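Long-range contacts in glutathione S-transferase family protein (Populus trichocarpa, PDB 5F06), which binds glutathione and, as a Phi-class glutathione transferase, probably conjugates it to electrophilic substrates with release of a halide: residues T13-T18 with L170-Y175; P109-I114 with E138-V143; F116-A121 with K178-S183. All coordinates share one frame; numbering follows the deposited sequence. Where two conformers were deposited one is given.

Contact 1. Residues T13-T18 with L170-Y175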
loop_
_atom_site.group_PDB
_atom_site.type_symbol
_atom_site.label_atom_id
_atom_site.label_comp_id
_atom_site.label_asym_id
_atom_site.label_seq_id
_atom_site.Cartn_x
_atom_site.Cartn_y
_atom_site.Cartn_z
ATOM N N THR A 13 9.363 -11.697 -4.395
ATOM C CA THR A 13 8.888 -12.999 -4.858
ATOM C C THR A 13 8.503 -13.871 -3.672
ATOM O O THR A 13 7.474 -14.554 -3.703
ATOM C CB THR A 13 9.943 -13.743 -5.696
ATOM O OG1 THR A 13 10.395 -12.899 -6.759
ATOM C CG2 THR A 13 9.358 -15.025 -6.289
ATOM N N SER A 14 9.325 -13.845 -2.626
ATOM C CA SER A 14 9.089 -14.673 -1.446
ATOM C C SER A 14 7.759 -14.346 -0.780
ATOM O O SER A 14 7.126 -15.220 -0.192
ATOM C CB SER A 14 10.224 -14.510 -0.436
ATOM O OG SER A 14 11.419 -15.107 -0.909
ATOM N N ARG A 15 7.341 -13.087 -0.865
ATOM C CA ARG A 15 6.064 -12.681 -0.289
ATOM C C ARG A 15 4.922 -13.454 -0.950
ATOM O O ARG A 15 3.987 -13.891 -0.277
ATOM C CB ARG A 15 5.853 -11.171 -0.442
ATOM C CG ARG A 15 4.679 -10.641 0.361
ATOM C CD ARG A 15 4.607 -9.118 0.384
ATOM N NE ARG A 15 5.755 -8.516 1.066
ATOM C CZ ARG A 15 6.744 -7.853 0.467
ATOM N NH1 ARG A 15 6.756 -7.669 -0.849
ATOM N NH2 ARG A 15 7.732 -7.359 1.199
ATOM N N VAL A 16 5.008 -13.638 -2.264
ATOM C CA VAL A 16 3.996 -14.409 -2.981
ATOM C C VAL A 16 4.151 -15.902 -2.695
ATOM O O VAL A 16 3.165 -16.602 -2.438
ATOM C CB VAL A 16 4.073 -14.166 -4.505
ATOM C CG1 VAL A 16 3.001 -14.967 -5.236
ATOM C CG2 VAL A 16 3.930 -12.690 -4.819
ATOM N N LEU A 17 5.389 -16.388 -2.732
ATOM C CA LEU A 17 5.639 -17.810 -2.543
ATOM C C LEU A 17 5.031 -18.326 -1.243
ATOM O O LEU A 17 4.400 -19.380 -1.228
ATOM C CB LEU A 17 7.138 -18.098 -2.570
ATOM C CG LEU A 17 7.794 -18.021 -3.950
ATOM C CD1 LEU A 17 9.292 -18.148 -3.826
ATOM C CD2 LEU A 17 7.248 -19.104 -4.873
ATOM N N THR A 18 5.202 -17.586 -0.151
ATOM C CA THR A 18 4.676 -18.043 1.127
ATOM C C THR A 18 3.147 -18.040 1.097
ATOM O O THR A 18 2.510 -18.931 1.666
ATOM C CB THR A 18 5.198 -17.187 2.308
ATOM O OG1 THR A 18 4.709 -17.722 3.545
ATOM C CG2 THR A 18 4.772 -15.738 2.174
ATOM N N LEU A 170 6.900 -10.908 6.346
ATOM C CA LEU A 170 7.889 -11.970 6.486
ATOM C C LEU A 170 9.198 -11.715 5.726
ATOM O O LEU A 170 10.272 -11.849 6.311
ATOM C CB LEU A 170 7.289 -13.313 6.049
ATOM C CG LEU A 170 6.341 -13.973 7.062
ATOM C CD1 LEU A 170 5.599 -15.130 6.413
ATOM C CD2 LEU A 170 7.086 -14.463 8.305
ATOM N N PRO A 171 9.124 -11.339 4.436
ATOM C CA PRO A 171 10.381 -11.353 3.673
ATOM C C PRO A 171 11.396 -10.283 4.085
ATOM O O PRO A 171 12.549 -10.645 4.305
ATOM C CB PRO A 171 9.917 -11.132 2.225
ATOM C CG PRO A 171 8.486 -11.496 2.214
ATOM C CD PRO A 171 7.963 -11.105 3.561
ATOM N N TYR A 172 11.003 -9.016 4.193
ATOM C CA TYR A 172 11.970 -7.982 4.572
ATOM C C TYR A 172 12.455 -8.200 5.999
ATOM O O TYR A 172 13.619 -7.954 6.318
ATOM C CB TYR A 172 11.374 -6.579 4.436
ATOM C CG TYR A 172 11.625 -5.928 3.096
ATOM C CD1 TYR A 172 12.906 -5.842 2.570
ATOM C CD2 TYR A 172 10.582 -5.386 2.358
ATOM C CE1 TYR A 172 13.141 -5.254 1.347
ATOM C CE2 TYR A 172 10.810 -4.791 1.131
ATOM C CZ TYR A 172 12.094 -4.732 0.633
ATOM O OH TYR A 172 12.324 -4.139 -0.586
ATOM N N THR A 173 11.567 -8.674 6.862
ATOM C CA THR A 173 11.949 -8.893 8.244
ATOM C C THR A 173 12.951 -10.040 8.304
ATOM O O THR A 173 13.909 -9.987 9.071
ATOM C CB THR A 173 10.733 -9.182 9.134
ATOM O OG1 THR A 173 9.760 -8.145 8.958
ATOM C CG2 THR A 173 11.141 -9.231 10.602
ATOM N N TYR A 174 12.756 -11.060 7.471
ATOM C CA TYR A 174 13.668 -12.198 7.458
ATOM C C TYR A 174 15.098 -11.732 7.199
ATOM O O TYR A 174 16.042 -12.188 7.850
ATOM C CB TYR A 174 13.252 -13.232 6.405
ATOM C CG TYR A 174 14.115 -14.470 6.445
ATOM C CD1 TYR A 174 14.037 -15.349 7.517
ATOM C CD2 TYR A 174 15.017 -14.752 5.431
ATOM C CE1 TYR A 174 14.821 -16.473 7.575
ATOM C CE2 TYR A 174 15.811 -15.882 5.483
ATOM C CZ TYR A 174 15.707 -16.737 6.556
ATOM O OH TYR A 174 16.491 -17.865 6.624
ATOM N N TYR A 175 15.256 -10.806 6.261
ATOM C CA TYR A 175 16.581 -10.298 5.937
ATOM C C TYR A 175 17.087 -9.318 6.993
ATOM O O TYR A 175 18.284 -9.292 7.289
ATOM C CB TYR A 175 16.573 -9.639 4.559
ATOM C CG TYR A 175 16.703 -10.610 3.396
ATOM C CD1 TYR A 175 17.423 -11.795 3.520
ATOM C CD2 TYR A 175 16.120 -10.333 2.170
ATOM C CE1 TYR A 175 17.548 -12.674 2.463
ATOM C CE2 TYR A 175 16.243 -11.212 1.103
ATOM C CZ TYR A 175 16.961 -12.378 1.259
ATOM O OH TYR A 175 17.098 -13.259 0.211
HETATM O O HOH W 1 8.155 -7.657 4.024
#
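The guanidinium of Arg15 has Pro171 CG over one face, while at its edge and in its plane sit Tyr172 CD2 and a water. Arg15 NH2 comes within 3.7 Å of Tyr172 CD2, the guanidinium and phenol planes inclined by 43°. Arg15 NH2 also gives a hydrogen to the water, 2.9 Å from its oxygen, and that oxygen accepts from Tyr172 N at 3.2 Å, so one solvent molecule joins a side chain of helix 11-22 to the backbone of helix 170-176. A bend at chi3 (-64°) turns the arginine head; NE hydrogen-bonds to His168 O and NH1 to Ser66 OG, a residue that binds glutathione. Bonded at NE and NH1, the head has its rotation set where Arg15 also touches the bound glutathione. Nearer the backbone, the same proline ring presses on helix 11-22, Pro171 CG lying 3.7 Å from Arg15 N. The segment axes approach to 9.2 Å, their N-to-C directions 122° apart. Buried close to the centre of the folded chain, the contact joins the thioredoxin-like domain, where helix 11-22 follows strand 2-6, to the helical domain: helix 202-210 lies against Ser14, helix 189-198 against Leu170, and helix 90-120 against Tyr172.

Contact 2. Residues P109-I114 with E138-V143; sequences PAIAPI and EKLGKV
Leu140 lays its isobutyl group over the isoleucines of the facing helix, with one methyl doing most of the touching. Leu140 CD2 is 4.0 Å from Ile114 CD1 and 4.1 Å from Ile111 CG1, and so reaches two side chains that lie about one helical turn apart. The first torsion of Leu140 sets CG opposite the backbone N (chi1 -177°) and so swings the branch across to them. The two isoleucines answer differently: Ile111 meets the methyl obliquely with the flank of its side chain, through CB and CG1, whereas Ile114, extended along its chi2 (172°), brings only its far end, CD1, and crosses the leucine at about a right angle. The other part of the contact is closer to the backbone. Ala110 CB stands 3.9 Å from Leu140 N and 4.2 Å from Lys139 CB, and at this point the CA atoms of Ala110 and Leu140 are 5.2 Å apart. So small a side chain lets the helices come near, their segment axes passing at 8.6 Å with directions 143° apart, roughly antiparallel. Lys139 lends only the base of its chain, since the rest runs out away from Ala110 toward a long, weak ion pair with Asp135. Pro109 and Pro113 help to kink helix 90-120 here. Within the helical domain of the transferase, the contact ties helix 90-120 to helix 130-153; Tyr107 of the former also touches Leu140, while helix 170-176 packs on Ile111 through Tyr172 and Thr173 and on Ile114 through Leu176.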
loop_
_atom_site.group_PDB
_atom_site.type_symbol
_atom_site.label_atom_id
_atom_site.label_comp_id
_atom_site.label_asym_id
_atom_site.label_seq_id
_atom_site.Cartn_x
_atom_site.Cartn_y
_atom_site.Cartn_z
ATOM N N PRO A 109 7.937 1.142 4.240
ATOM C CA PRO A 109 8.787 2.287 3.887
ATOM C C PRO A 109 9.950 2.491 4.860
ATOM O O PRO A 109 10.920 3.157 4.506
ATOM C CB PRO A 109 7.821 3.476 3.935
ATOM C CG PRO A 109 6.468 2.889 3.790
ATOM C CD PRO A 109 6.540 1.551 4.457
ATOM N N ALA A 110 9.843 1.925 6.060
ATOM C CA ALA A 110 10.892 2.041 7.067
ATOM C C ALA A 110 11.882 0.872 7.002
ATOM O O ALA A 110 13.079 1.067 7.196
ATOM C CB ALA A 110 10.272 2.136 8.463
ATOM N N ILE A 111 11.396 -0.335 6.725
ATOM C CA ILE A 111 12.281 -1.504 6.716
ATOM C C ILE A 111 12.979 -1.692 5.366
ATOM O O ILE A 111 14.111 -2.181 5.312
ATOM C CB ILE A 111 11.517 -2.801 7.085
ATOM C CG1 ILE A 111 12.508 -3.936 7.336
ATOM C CG2 ILE A 111 10.500 -3.175 6.012
ATOM C CD1 ILE A 111 11.916 -5.114 8.070
ATOM N N ALA A 112 12.327 -1.292 4.279
ATOM C CA ALA A 112 12.901 -1.505 2.952
ATOM C C ALA A 112 14.283 -0.842 2.802
ATOM O O ALA A 112 15.217 -1.479 2.314
ATOM C CB ALA A 112 11.945 -1.005 1.869
ATOM N N PRO A 113 14.428 0.427 3.222
ATOM C CA PRO A 113 15.737 1.069 3.046
ATOM C C PRO A 113 16.848 0.400 3.858
ATOM O O PRO A 113 18.004 0.400 3.433
ATOM C CB PRO A 113 15.502 2.504 3.538
ATOM C CG PRO A 113 14.035 2.695 3.519
ATOM C CD PRO A 113 13.449 1.354 3.812
ATOM N N ILE A 114 16.506 -0.153 5.015
ATOM C CA ILE A 114 17.493 -0.842 5.838
ATOM C C ILE A 114 18.062 -2.025 5.062
ATOM O O ILE A 114 19.278 -2.179 4.939
ATOM C CB ILE A 114 16.878 -1.337 7.169
ATOM C CG1 ILE A 114 16.345 -0.151 7.974
ATOM C CG2 ILE A 114 17.905 -2.121 7.972
ATOM C CD1 ILE A 114 15.546 -0.542 9.216
ATOM N N GLU A 138 15.488 3.953 13.420
ATOM C CA GLU A 138 14.742 4.789 14.351
ATOM C C GLU A 138 13.263 4.816 13.967
ATOM O O GLU A 138 12.386 4.672 14.821
ATOM C CB GLU A 138 15.317 6.203 14.373
ATOM C CG GLU A 138 14.671 7.129 15.384
ATOM C CD GLU A 138 15.404 8.450 15.497
ATOM O OE1 GLU A 138 15.260 9.292 14.586
ATOM O OE2 GLU A 138 16.136 8.641 16.490
ATOM N N LYS A 139 12.998 4.993 12.676
ATOM C CA LYS A 139 11.628 5.018 12.170
ATOM C C LYS A 139 10.935 3.677 12.380
ATOM O O LYS A 139 9.780 3.631 12.803
ATOM C CB LYS A 139 11.612 5.386 10.686
ATOM C CG LYS A 139 11.940 6.844 10.414
ATOM C CD LYS A 139 11.994 7.140 8.922
ATOM C CE LYS A 139 12.223 8.621 8.661
ATOM N NZ LYS A 139 12.439 8.911 7.219
ATOM N N LEU A 140 11.633 2.586 12.085
ATOM C CA LEU A 140 11.049 1.261 12.246
ATOM C C LEU A 140 10.769 0.972 13.714
ATOM O O LEU A 140 9.767 0.340 14.049
ATOM C CB LEU A 140 11.967 0.184 11.671
ATOM C CG LEU A 140 11.416 -1.247 11.723
ATOM C CD1 LEU A 140 10.078 -1.338 11.021
ATOM C CD2 LEU A 140 12.409 -2.220 11.109
ATOM N N GLY A 141 11.658 1.438 14.586
ATOM C CA GLY A 141 11.487 1.261 16.016
ATOM C C GLY A 141 10.185 1.869 16.503
ATOM O O GLY A 141 9.502 1.296 17.353
ATOM N N LYS A 142 9.832 3.026 15.954
ATOM C CA LYS A 142 8.614 3.719 16.360
ATOM C C LYS A 142 7.369 2.996 15.846
ATOM O O LYS A 142 6.349 2.934 16.536
ATOM C CB LYS A 142 8.645 5.167 15.875
ATOM C CG LYS A 142 9.362 6.092 16.845
ATOM C CD LYS A 142 9.778 7.402 16.201
ATOM C CE LYS A 142 10.363 8.346 17.239
ATOM N NZ LYS A 142 11.247 9.373 16.623
ATOM N N VAL A 143 7.452 2.440 14.642
ATOM C CA VAL A 143 6.386 1.576 14.154
ATOM C C VAL A 143 6.280 0.359 15.068
ATOM O O VAL A 143 5.181 -0.044 15.456
ATOM C CB VAL A 143 6.626 1.120 12.700
ATOM C CG1 VAL A 143 5.555 0.130 12.262
ATOM C CG2 VAL A 143 6.647 2.319 11.770
#

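Contact 3. Residues F116-A121 with K178-S183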
loop_
_atom_site.group_PDB
_atom_site.type_symbol
_atom_site.label_atom_id
_atom_site.label_comp_id
_atom_site.label_asym_id
_atom_site.label_seq_id
_atom_site.Cartn_x
_atom_site.Cartn_y
_atom_site.Cartn_z
ATOM N N PHE A 116 17.817 -2.624 1.868
ATOM C CA PHE A 116 18.433 -2.166 0.631
ATOM C C PHE A 116 19.900 -1.830 0.868
ATOM O O PHE A 116 20.779 -2.253 0.119
ATOM C CB PHE A 116 17.709 -0.942 0.071
ATOM C CG PHE A 116 18.320 -0.412 -1.197
ATOM C CD1 PHE A 116 17.899 -0.879 -2.431
ATOM C CD2 PHE A 116 19.323 0.544 -1.152
ATOM C CE1 PHE A 116 18.465 -0.396 -3.599
ATOM C CE2 PHE A 116 19.890 1.028 -2.314
ATOM C CZ PHE A 116 19.462 0.558 -3.539
ATOM N N GLN A 117 20.160 -1.061 1.916
ATOM C CA GLN A 117 21.518 -0.623 2.213
ATOM C C GLN A 117 22.439 -1.804 2.536
ATOM O O GLN A 117 23.580 -1.857 2.068
ATOM C CB GLN A 117 21.506 0.380 3.370
ATOM C CG GLN A 117 20.982 1.763 2.985
ATOM C CD GLN A 117 21.764 2.393 1.846
ATOM O OE1 GLN A 117 22.985 2.254 1.765
ATOM N NE2 GLN A 117 21.059 3.085 0.953
ATOM N N PHE A 118 21.945 -2.757 3.319
ATOM C CA PHE A 118 22.740 -3.919 3.686
ATOM C C PHE A 118 22.937 -4.924 2.541
ATOM O O PHE A 118 24.033 -5.453 2.364
ATOM C CB PHE A 118 22.099 -4.646 4.876
ATOM C CG PHE A 118 22.376 -4.005 6.211
ATOM C CD1 PHE A 118 23.661 -3.959 6.722
ATOM C CD2 PHE A 118 21.343 -3.472 6.966
ATOM C CE1 PHE A 118 23.916 -3.377 7.956
ATOM C CE2 PHE A 118 21.590 -2.890 8.195
ATOM C CZ PHE A 118 22.877 -2.848 8.693
ATOM N N MET A 119 21.875 -5.173 1.779
ATOM C CA MET A 119 21.848 -6.287 0.833
ATOM C C MET A 119 21.992 -5.865 -0.629
ATOM O O MET A 119 22.591 -6.585 -1.426
ATOM C CB MET A 119 20.544 -7.076 0.996
ATOM C CG MET A 119 20.294 -7.590 2.409
ATOM S SD MET A 119 21.651 -8.602 3.032
ATOM C CE MET A 119 20.929 -9.233 4.546
ATOM N N VAL A 120 21.435 -4.710 -0.985
ATOM C CA VAL A 120 21.392 -4.287 -2.386
ATOM C C VAL A 120 22.504 -3.295 -2.741
ATOM O O VAL A 120 23.090 -3.389 -3.817
ATOM C CB VAL A 120 20.031 -3.650 -2.740
ATOM C CG1 VAL A 120 19.949 -3.375 -4.237
ATOM C CG2 VAL A 120 18.891 -4.566 -2.323
ATOM N N ALA A 121 22.796 -2.351 -1.851
ATOM C CA ALA A 121 23.776 -1.308 -2.151
ATOM C C ALA A 121 25.143 -1.889 -2.539
ATOM O O ALA A 121 25.766 -1.414 -3.492
ATOM C CB ALA A 121 23.918 -0.349 -0.969
ATOM N N LYS A 178 18.998 -10.829 9.789
ATOM C CA LYS A 178 20.359 -11.257 9.480
ATOM C C LYS A 178 21.372 -10.144 9.745
ATOM O O LYS A 178 22.579 -10.383 9.733
ATOM C CB LYS A 178 20.464 -11.701 8.017
ATOM C CG LYS A 178 19.570 -12.870 7.646
ATOM C CD LYS A 178 19.774 -13.255 6.191
ATOM C CE LYS A 178 18.993 -14.505 5.826
ATOM N NZ LYS A 178 19.530 -15.721 6.503
ATOM N N THR A 179 20.871 -8.932 9.975
ATOM C CA THR A 179 21.716 -7.753 10.147
ATOM C C THR A 179 21.742 -7.299 11.609
ATOM O O THR A 179 20.972 -7.798 12.432
ATOM C CB THR A 179 21.228 -6.574 9.268
ATOM O OG1 THR A 179 20.099 -5.939 9.884
ATOM C CG2 THR A 179 20.851 -7.045 7.864
ATOM N N PRO A 180 22.625 -6.342 11.939
ATOM C CA PRO A 180 22.627 -5.795 13.302
ATOM C C PRO A 180 21.302 -5.127 13.671
ATOM O O PRO A 180 20.976 -5.020 14.855
ATOM C CB PRO A 180 23.761 -4.767 13.267
ATOM C CG PRO A 180 24.660 -5.231 12.179
ATOM C CD PRO A 180 23.749 -5.819 11.140
ATOM N N ALA A 181 20.554 -4.687 12.662
ATOM C CA ALA A 181 19.270 -4.029 12.883
ATOM C C ALA A 181 18.224 -4.998 13.436
ATOM O O ALA A 181 17.129 -4.587 13.803
ATOM C CB ALA A 181 18.769 -3.393 11.592
ATOM N N ALA A 182 18.565 -6.282 13.497
ATOM C CA ALA A 182 17.719 -7.276 14.159
ATOM C C ALA A 182 17.351 -6.853 15.584
ATOM O O ALA A 182 16.349 -7.309 16.133
ATOM C CB ALA A 182 18.420 -8.620 14.186
ATOM N N SER A 183 18.169 -5.983 16.174
ATOM C CA SER A 183 17.973 -5.540 17.552
ATOM C C SER A 183 16.613 -4.879 17.800
ATOM O O SER A 183 16.077 -4.973 18.907
ATOM C CB SER A 183 19.088 -4.571 17.954
ATOM O OG SER A 183 19.158 -3.458 17.076
#
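Phe118 carries the contact by offering a ring face to Thr179. With its CG opposite the carbonyl carbon and beside the backbone N (chi1 -79°), the phenyl group leans out from the last turns of helix 90-120 to the loop that follows helix 170-176. Thr179 CB lies 3.9 Å from the centroid of the Phe118 ring and only 13° off its normal, a CH-pi contact over the face but displaced toward the rim. The methyl comes down over the inner part of the ring, Thr179 CG2 being 3.7 Å from Phe118 CD2. Pro180 CD approaches the far end obliquely, 3.9 Å from Phe118 CZ, and Ala181 CB comes near CE2.

The threonine is held in this pose from its own side. A chi1 of 79° places Thr179 OG1 between the backbone N and the carbonyl carbon, where it hydrogen-bonds to Leu176 O and accepts a weak bond from Ala181 N at 3.1 Å, the side-chain closure of an ST turn. Met119 in one of its two conformers sets CE 4.0 Å from Thr179 CG2, a touch that is therefore doubtful.

Replacing Phe118 with an alanine would probably leave Thr179 and Pro180 without the ring they lean on, opening a gap between helix end and loop.

No hydrogen bond crosses between the segments: the threonine oxygen is spent on its own side, on the end of helix 170-176 and the start of the loop, and the join to helix 90-120 rests on carbon contacts, whose fit depends on shape rather than on charge.

How the contacts relate
Contacts 1 and 2 are buried, contact 3 lies at the surface. Contact 1 alone spans both domains, and its chemistry is mixed, a proline ring on a helix backbone beside an arginine that reaches across through one water. Contacts 2 and 3 belong to the helical domain, share helix 90-120 and rely on apolar atoms: aliphatic branches between two helices in the one, an aromatic face against a loop in the other. They meet where Ile114 CG2 touches Ala181 CB, at 3.9 Å. Helix 170-176 connects the set, for Ile111 CD1 of contact 2 packs 3.7 Å from Tyr172 O of contact 1, and the loop of contact 3 follows that helix.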